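1-deoxy-D-xylulose 5-phosphate reductoisomerase (Zymomonas mobilis, PDB 1R0K) catalyses the metal-dependent, NADPH-driven rearrangement and reduction of 1-deoxy-D-xylulose 5-phosphate to 2-C-methyl-D-erythritol 4-phosphate, a step of isoprenoid biosynthesis. Local coordinates at residues B[150-155]-B[171-176]; B[158-163]-B[229-234]; B[244-249]-B[295-300]. All blocks are in the same frame, centred on the assembly; numbering follows the deposited sequence.

Contact 1 is the middle of the group, its centre about 12 Å from that of contact 2 and about 9 Å from that of contact 3. Helix 151-159 serves both contacts 1 and 2; I171 of contact 1 lays CD1 3.9 Å from CE1 of F160 in contact 2. Contacts 1 and 3 share a sheet, in which strands 168-175 and 246-252 are antiparallel neighbours, with I172 N probably hydrogen-bonded to M249 O at 2.8 Å. Contact 1 holds D150 and E152, predicted manganese ligands. The side chains of F229 in contact 2 and I246 in contact 3 lie about 8 and 9 Å from that of E152 at their nearest atoms.

Contact 1: B[150-155]-B[171-176]; sequences DSEHNA and IIITAS
E152, in the first turn of helix 151-159, reaches strand 168-175 with the middle of its side chain. Its CG leans against CG2 of I173 at 4.1 Å, and the E152 and I173 side chains cross at about a right angle. This is the better-packed side: I173 is buried, and its side chain also rests on L222 of helix 216-229. The same E152 CG lies 3.9 Å from the carbonyl O of T174. The polar side is looser and bridged by water. A bend at chi2 (80°) turns the E152 carboxylate aside from I173, and one water spans the remaining distance, donating to E152 OE2 at 3.0 Å and to T174 OG1 at 3.1 Å. T174 OG1 also hydrogen-bonds I246 O of the neighbouring strand 246-252. A second polar bridge comes from K218 of helix 216-229, whose NZ makes a salt bridge with E152 OE2 and a hydrogen bond to T174 O. OE2 thus has two donors, K218 NZ and the water, which would restrict rotation of the carboxylate. OE1 lies close to OE1 of E221. E152 and E221 are both predicted to bind manganese and the substrate, and two such ligands brought this close are consistent with a site made to share one divalent cation.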
# COMPACT_ATOMS: atom_id res chain seq x y z
N ASP B 150 -16.84 -0.56 -1.91
CA ASP B 150 -16.53 -1.98 -1.91
C ASP B 150 -15.04 -2.28 -1.70
O ASP B 150 -14.17 -1.52 -2.12
CB ASP B 150 -17.08 -2.63 -3.18
CG ASP B 150 -18.61 -2.63 -3.22
OD1 ASP B 150 -19.23 -2.46 -2.14
OD2 ASP B 150 -19.19 -2.79 -4.31
N SER B 151 -14.77 -3.41 -1.05
CA SER B 151 -13.41 -3.83 -0.70
C SER B 151 -12.30 -3.69 -1.71
O SER B 151 -11.27 -3.09 -1.41
CB SER B 151 -13.42 -5.28 -0.20
OG SER B 151 -14.19 -5.38 0.98
N GLU B 152 -12.47 -4.24 -2.90
CA GLU B 152 -11.43 -4.16 -3.92
C GLU B 152 -11.23 -2.74 -4.43
O GLU B 152 -10.10 -2.27 -4.58
CB GLU B 152 -11.77 -5.08 -5.09
CG GLU B 152 -11.77 -6.57 -4.78
CD GLU B 152 -13.03 -7.05 -4.09
OE1 GLU B 152 -14.06 -6.33 -4.10
OE2 GLU B 152 -13.01 -8.18 -3.56
N HIS B 153 -12.33 -2.06 -4.72
CA HIS B 153 -12.25 -0.71 -5.24
C HIS B 153 -11.66 0.26 -4.25
O HIS B 153 -10.87 1.13 -4.62
CB HIS B 153 -13.63 -0.23 -5.69
CG HIS B 153 -14.24 -1.08 -6.74
ND1 HIS B 153 -15.59 -1.37 -6.78
CD2 HIS B 153 -13.68 -1.74 -7.79
CE1 HIS B 153 -15.83 -2.17 -7.81
NE2 HIS B 153 -14.69 -2.41 -8.43
N ASN B 154 -12.04 0.12 -2.98
CA ASN B 154 -11.52 1.02 -1.95
C ASN B 154 -10.03 0.76 -1.76
O ASN B 154 -9.24 1.68 -1.56
CB ASN B 154 -12.28 0.84 -0.63
CG ASN B 154 -11.88 1.86 0.41
OD1 ASN B 154 -10.98 1.63 1.21
ND2 ASN B 154 -12.54 3.01 0.38
N ALA B 155 -9.65 -0.52 -1.84
CA ALA B 155 -8.25 -0.91 -1.70
C ALA B 155 -7.45 -0.29 -2.84
O ALA B 155 -6.35 0.23 -2.64
CB ALA B 155 -8.13 -2.43 -1.75
N ILE B 171 -3.11 -2.62 -12.42
CA ILE B 171 -3.98 -2.67 -11.25
C ILE B 171 -4.35 -4.14 -11.11
O ILE B 171 -4.84 -4.77 -12.06
CB ILE B 171 -5.28 -1.84 -11.44
CG1 ILE B 171 -4.95 -0.34 -11.36
CG2 ILE B 171 -6.31 -2.23 -10.39
CD1 ILE B 171 -6.16 0.57 -11.45
N ILE B 172 -4.08 -4.70 -9.94
CA ILE B 172 -4.36 -6.10 -9.68
C ILE B 172 -5.59 -6.23 -8.80
O ILE B 172 -5.58 -5.83 -7.64
CB ILE B 172 -3.18 -6.77 -8.97
CG1 ILE B 172 -1.89 -6.52 -9.76
CG2 ILE B 172 -3.44 -8.26 -8.81
CD1 ILE B 172 -0.65 -6.97 -9.02
N ILE B 173 -6.66 -6.78 -9.36
CA ILE B 173 -7.87 -6.99 -8.59
C ILE B 173 -7.75 -8.40 -8.03
O ILE B 173 -7.72 -9.38 -8.78
CB ILE B 173 -9.12 -6.91 -9.47
CG1 ILE B 173 -9.17 -5.56 -10.19
CG2 ILE B 173 -10.37 -7.10 -8.62
CD1 ILE B 173 -10.34 -5.42 -11.14
N THR B 174 -7.63 -8.51 -6.71
CA THR B 174 -7.52 -9.82 -6.09
C THR B 174 -8.90 -10.46 -6.07
O THR B 174 -9.92 -9.77 -6.03
CB THR B 174 -6.95 -9.72 -4.67
OG1 THR B 174 -7.65 -8.71 -3.94
CG2 THR B 174 -5.47 -9.39 -4.74
N ALA B 175 -8.93 -11.79 -6.11
CA ALA B 175 -10.18 -12.54 -6.13
C ALA B 175 -10.02 -13.81 -5.31
O ALA B 175 -9.02 -14.51 -5.45
CB ALA B 175 -10.55 -12.90 -7.57
N SER B 176 -11.00 -14.10 -4.46
CA SER B 176 -10.95 -15.30 -3.64
C SER B 176 -10.99 -16.51 -4.56
O SER B 176 -10.41 -17.55 -4.26
CB SER B 176 -12.16 -15.37 -2.70
OG SER B 176 -13.35 -15.56 -3.45
O HOH W 1 -10.46 -9.60 -2.84

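Contact 2: B[158-163]-B[229-234]; sequences QCFPHH and FQIPLE
F160 and F229 carry this contact, and their pairing is aromatic but oblique. The ring centroids are 5.1 Å apart and the planes are inclined at 42°, so the pair is neither a stack nor a T-shape. Atom CD1 of F229 sits over the centre of one F160 face, 3.8 Å above its plane; the opposite face is covered nearer its rim by P161 CD. With CG anti to the backbone N (chi1 -166°), F160 sends its ring across to the 229-234 segment. Two aliphatic groups meet the far end of that ring. CB of F229 packs 3.8 Å from F160 CE1, and I231 brings its CG2 branch to the ring edge, 4.0 Å from CZ and near the ring plane. V168, at the start of strand 168-175, touches both F160 and I231. The segments lie where helices 151-159 and 216-229 give way to the connections that lead to strands 168-175 and 236-240, which are parallel neighbours in the mixed sheet; the contact therefore packs together two helix-to-strand connections at one end of that sheet. An alanine in place of F160 removes the ring, and would probably cost CD1 of F229 the face it lies on and CG2 of I231 the edge it meets. Backbone oxygens complete the account: the carbonyl O of F229 touches F160 CZ at 3.6 Å. Within the first segment, P161 centres an inverse gamma turn, closed by a weak hydrogen bond from H162 N to F160 O at 3.0 Å. That same F160 O stands 3.5 Å above the middle of the H162 imidazole.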
# COMPACT_ATOMS: atom_id res chain seq x y z
N GLN B 158 -7.03 3.47 -2.30
CA GLN B 158 -6.03 3.81 -1.30
C GLN B 158 -4.59 3.63 -1.79
O GLN B 158 -3.66 4.14 -1.18
CB GLN B 158 -6.23 2.98 -0.02
CG GLN B 158 -7.51 3.32 0.75
CD GLN B 158 -7.57 2.69 2.13
OE1 GLN B 158 -6.58 2.69 2.86
NE2 GLN B 158 -8.74 2.16 2.50
N CYS B 159 -4.41 2.91 -2.89
CA CYS B 159 -3.09 2.65 -3.45
C CYS B 159 -2.90 3.31 -4.82
O CYS B 159 -1.85 3.15 -5.44
CB CYS B 159 -2.88 1.15 -3.63
SG CYS B 159 -3.06 0.16 -2.13
N PHE B 160 -3.91 4.06 -5.27
CA PHE B 160 -3.91 4.70 -6.58
C PHE B 160 -3.35 6.13 -6.64
O PHE B 160 -3.60 6.94 -5.76
CB PHE B 160 -5.36 4.72 -7.11
CG PHE B 160 -5.48 5.04 -8.57
CD1 PHE B 160 -5.32 4.05 -9.53
CD2 PHE B 160 -5.77 6.34 -9.00
CE1 PHE B 160 -5.43 4.34 -10.90
CE2 PHE B 160 -5.89 6.65 -10.36
CZ PHE B 160 -5.72 5.64 -11.31
N PRO B 161 -2.58 6.45 -7.69
CA PRO B 161 -2.02 7.80 -7.81
C PRO B 161 -3.06 8.74 -8.42
O PRO B 161 -3.09 8.95 -9.63
CB PRO B 161 -0.82 7.59 -8.73
CG PRO B 161 -1.34 6.55 -9.69
CD PRO B 161 -2.07 5.57 -8.76
N HIS B 162 -3.91 9.30 -7.58
CA HIS B 162 -4.95 10.21 -8.05
C HIS B 162 -4.32 11.43 -8.72
O HIS B 162 -3.35 11.98 -8.23
CB HIS B 162 -5.82 10.66 -6.87
CG HIS B 162 -6.32 9.53 -6.01
ND1 HIS B 162 -7.14 8.53 -6.50
CD2 HIS B 162 -6.07 9.22 -4.72
CE1 HIS B 162 -7.38 7.66 -5.54
NE2 HIS B 162 -6.74 8.05 -4.45
N HIS B 163 -4.87 11.83 -9.86
CA HIS B 163 -4.36 12.99 -10.60
C HIS B 163 -3.05 12.69 -11.34
O HIS B 163 -2.45 13.58 -11.94
CB HIS B 163 -4.16 14.18 -9.64
CG HIS B 163 -5.37 14.52 -8.84
ND1 HIS B 163 -5.32 14.76 -7.49
CD2 HIS B 163 -6.67 14.64 -9.20
CE1 HIS B 163 -6.54 15.02 -7.04
NE2 HIS B 163 -7.38 14.95 -8.06
N PHE B 229 -11.23 4.16 -12.22
CA PHE B 229 -9.85 4.56 -12.35
C PHE B 229 -9.36 5.06 -13.70
O PHE B 229 -8.25 5.56 -13.82
CB PHE B 229 -8.99 3.43 -11.78
CG PHE B 229 -9.39 3.07 -10.37
CD1 PHE B 229 -9.20 3.98 -9.33
CD2 PHE B 229 -10.08 1.90 -10.10
CE1 PHE B 229 -9.69 3.73 -8.05
CE2 PHE B 229 -10.59 1.63 -8.82
CZ PHE B 229 -10.39 2.55 -7.79
N GLN B 230 -10.21 4.93 -14.71
CA GLN B 230 -9.90 5.45 -16.04
C GLN B 230 -8.54 5.12 -16.65
O GLN B 230 -7.91 5.99 -17.25
CB GLN B 230 -10.07 6.97 -16.00
CG GLN B 230 -11.43 7.43 -15.47
CD GLN B 230 -12.54 7.34 -16.50
OE1 GLN B 230 -12.60 8.12 -17.45
NE2 GLN B 230 -13.44 6.37 -16.32
N ILE B 231 -8.07 3.89 -16.48
CA ILE B 231 -6.80 3.51 -17.10
C ILE B 231 -7.13 2.44 -18.13
O ILE B 231 -8.18 1.80 -18.06
CB ILE B 231 -5.77 2.94 -16.08
CG1 ILE B 231 -6.27 1.63 -15.49
CG2 ILE B 231 -5.49 3.97 -14.98
CD1 ILE B 231 -5.22 0.92 -14.64
N PRO B 232 -6.25 2.24 -19.13
CA PRO B 232 -6.47 1.24 -20.18
C PRO B 232 -6.81 -0.14 -19.63
O PRO B 232 -6.18 -0.62 -18.69
CB PRO B 232 -5.14 1.25 -20.93
CG PRO B 232 -4.70 2.67 -20.81
CD PRO B 232 -5.00 2.97 -19.35
N LEU B 233 -7.81 -0.78 -20.23
CA LEU B 233 -8.25 -2.11 -19.80
C LEU B 233 -7.11 -3.12 -19.71
O LEU B 233 -7.07 -3.94 -18.80
CB LEU B 233 -9.32 -2.63 -20.75
CG LEU B 233 -9.88 -4.02 -20.42
CD1 LEU B 233 -10.61 -3.98 -19.08
CD2 LEU B 233 -10.83 -4.48 -21.53
N GLU B 234 -6.18 -3.07 -20.66
CA GLU B 234 -5.05 -4.00 -20.66
C GLU B 234 -4.17 -3.89 -19.41
O GLU B 234 -3.36 -4.78 -19.15
CB GLU B 234 -4.20 -3.82 -21.92
CG GLU B 234 -4.29 -2.46 -22.58
CD GLU B 234 -5.68 -2.18 -23.14
OE1 GLU B 234 -6.25 -3.09 -23.78
OE2 GLU B 234 -6.19 -1.07 -22.95

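Contact 3: B[244-249]-B[295-300]; sequences SVIHSM and MDFEAP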
# COMPACT_ATOMS: atom_id res chain seq x y z
N SER B 244 -8.03 -13.72 0.63
CA SER B 244 -8.67 -12.42 0.47
C SER B 244 -8.27 -11.41 1.54
O SER B 244 -9.10 -10.62 1.99
CB SER B 244 -10.20 -12.58 0.47
OG SER B 244 -10.65 -13.35 -0.63
N VAL B 245 -7.01 -11.44 1.96
CA VAL B 245 -6.54 -10.49 2.96
C VAL B 245 -5.94 -9.30 2.23
O VAL B 245 -6.06 -8.16 2.68
CB VAL B 245 -5.51 -11.11 3.93
CG1 VAL B 245 -6.24 -11.95 4.97
CG2 VAL B 245 -4.52 -11.97 3.18
N ILE B 246 -5.30 -9.56 1.09
CA ILE B 246 -4.79 -8.46 0.27
C ILE B 246 -6.04 -8.17 -0.55
O ILE B 246 -6.52 -9.02 -1.31
CB ILE B 246 -3.63 -8.90 -0.65
CG1 ILE B 246 -2.39 -9.20 0.19
CG2 ILE B 246 -3.35 -7.80 -1.67
CD1 ILE B 246 -1.15 -9.55 -0.61
N HIS B 247 -6.59 -6.97 -0.36
CA HIS B 247 -7.83 -6.58 -1.00
C HIS B 247 -7.73 -6.06 -2.44
O HIS B 247 -8.74 -5.94 -3.12
CB HIS B 247 -8.55 -5.59 -0.09
CG HIS B 247 -8.88 -6.16 1.25
ND1 HIS B 247 -8.76 -5.45 2.43
CD2 HIS B 247 -9.31 -7.40 1.61
CE1 HIS B 247 -9.09 -6.22 3.45
NE2 HIS B 247 -9.43 -7.41 2.98
N SER B 248 -6.50 -5.81 -2.89
CA SER B 248 -6.15 -5.37 -4.25
C SER B 248 -4.85 -4.57 -4.26
O SER B 248 -4.37 -4.13 -3.22
CB SER B 248 -7.28 -4.58 -4.92
OG SER B 248 -8.22 -5.48 -5.49
N MET B 249 -4.27 -4.39 -5.44
CA MET B 249 -3.00 -3.69 -5.52
C MET B 249 -2.83 -2.82 -6.76
O MET B 249 -3.55 -2.97 -7.75
CB MET B 249 -1.87 -4.72 -5.48
CG MET B 249 -2.04 -5.80 -4.42
SD MET B 249 -0.69 -7.02 -4.44
CE MET B 249 -1.45 -8.35 -5.35
N MET B 295 -0.27 -16.85 2.81
CA MET B 295 -1.08 -16.25 1.76
C MET B 295 -0.80 -17.01 0.47
O MET B 295 0.35 -17.32 0.17
CB MET B 295 -0.71 -14.77 1.55
CG MET B 295 -1.33 -13.79 2.52
SD MET B 295 -0.76 -12.12 2.19
CE MET B 295 -1.00 -11.34 3.80
N ASP B 296 -1.85 -17.33 -0.29
CA ASP B 296 -1.70 -18.05 -1.55
C ASP B 296 -2.12 -17.20 -2.75
O ASP B 296 -3.01 -16.37 -2.64
CB ASP B 296 -2.53 -19.32 -1.53
CG ASP B 296 -2.06 -20.31 -0.50
OD1 ASP B 296 -0.90 -20.76 -0.62
OD2 ASP B 296 -2.84 -20.61 0.43
N PHE B 297 -1.46 -17.43 -3.88
CA PHE B 297 -1.78 -16.70 -5.11
C PHE B 297 -1.69 -17.64 -6.31
O PHE B 297 -0.81 -18.50 -6.38
CB PHE B 297 -0.81 -15.53 -5.32
CG PHE B 297 -0.72 -14.61 -4.14
CD1 PHE B 297 0.20 -14.85 -3.13
CD2 PHE B 297 -1.56 -13.51 -4.04
CE1 PHE B 297 0.28 -14.01 -2.02
CE2 PHE B 297 -1.50 -12.66 -2.93
CZ PHE B 297 -0.58 -12.91 -1.92
N GLU B 298 -2.60 -17.47 -7.26
CA GLU B 298 -2.62 -18.29 -8.47
C GLU B 298 -3.30 -17.53 -9.59
O GLU B 298 -4.04 -16.57 -9.34
CB GLU B 298 -3.35 -19.62 -8.20
CG GLU B 298 -4.84 -19.46 -7.95
CD GLU B 298 -5.52 -20.78 -7.63
OE1 GLU B 298 -5.32 -21.31 -6.52
OE2 GLU B 298 -6.27 -21.29 -8.49
N ALA B 299 -3.07 -17.95 -10.83
CA ALA B 299 -3.66 -17.28 -11.97
C ALA B 299 -5.14 -17.61 -12.10
O ALA B 299 -5.58 -18.70 -11.74
CB ALA B 299 -2.93 -17.67 -13.25
N PRO B 300 -5.94 -16.66 -12.59
CA PRO B 300 -7.36 -16.97 -12.74
C PRO B 300 -7.49 -17.92 -13.93
O PRO B 300 -6.59 -17.98 -14.78
CB PRO B 300 -7.97 -15.59 -13.01
CG PRO B 300 -6.88 -14.90 -13.78
CD PRO B 300 -5.64 -15.28 -12.99
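I246 and M295 meet through extended side chains: chi2 of I246 (-176°) carries CD1 outward from its strand, and chi2 of M295 (178°) continues the thioether straight beyond CG. The two cross at about a right angle, with I246 CD1 3.8 Å from M295 SD. The same methyl also meets the F297 ring at its edge, near the ring plane, 3.7 Å from CZ; F297 CG lies anti to the carbonyl carbon (chi1 -53°), and its ring swings back toward strand 246-252. The CG2 branch of V245 crosses the methionine at a slant, 3.6 Å from CE and 3.7 Å from CG. All four residues are buried, and the cross-segment contact is purely apolar. Around it, H241 stacks on the F297 ring and also bonds the backbones of both segments, through NE2 with I246 N and ND1 with D296 O. F297 meets the ring of F289 of the second subunit, and M295 packs on F297 of that subunit. M295 and D296 pair with a strand of the other chain in an antiparallel ladder, so beta structure runs on across the homodimer interface, with V245 and I246 packed against it.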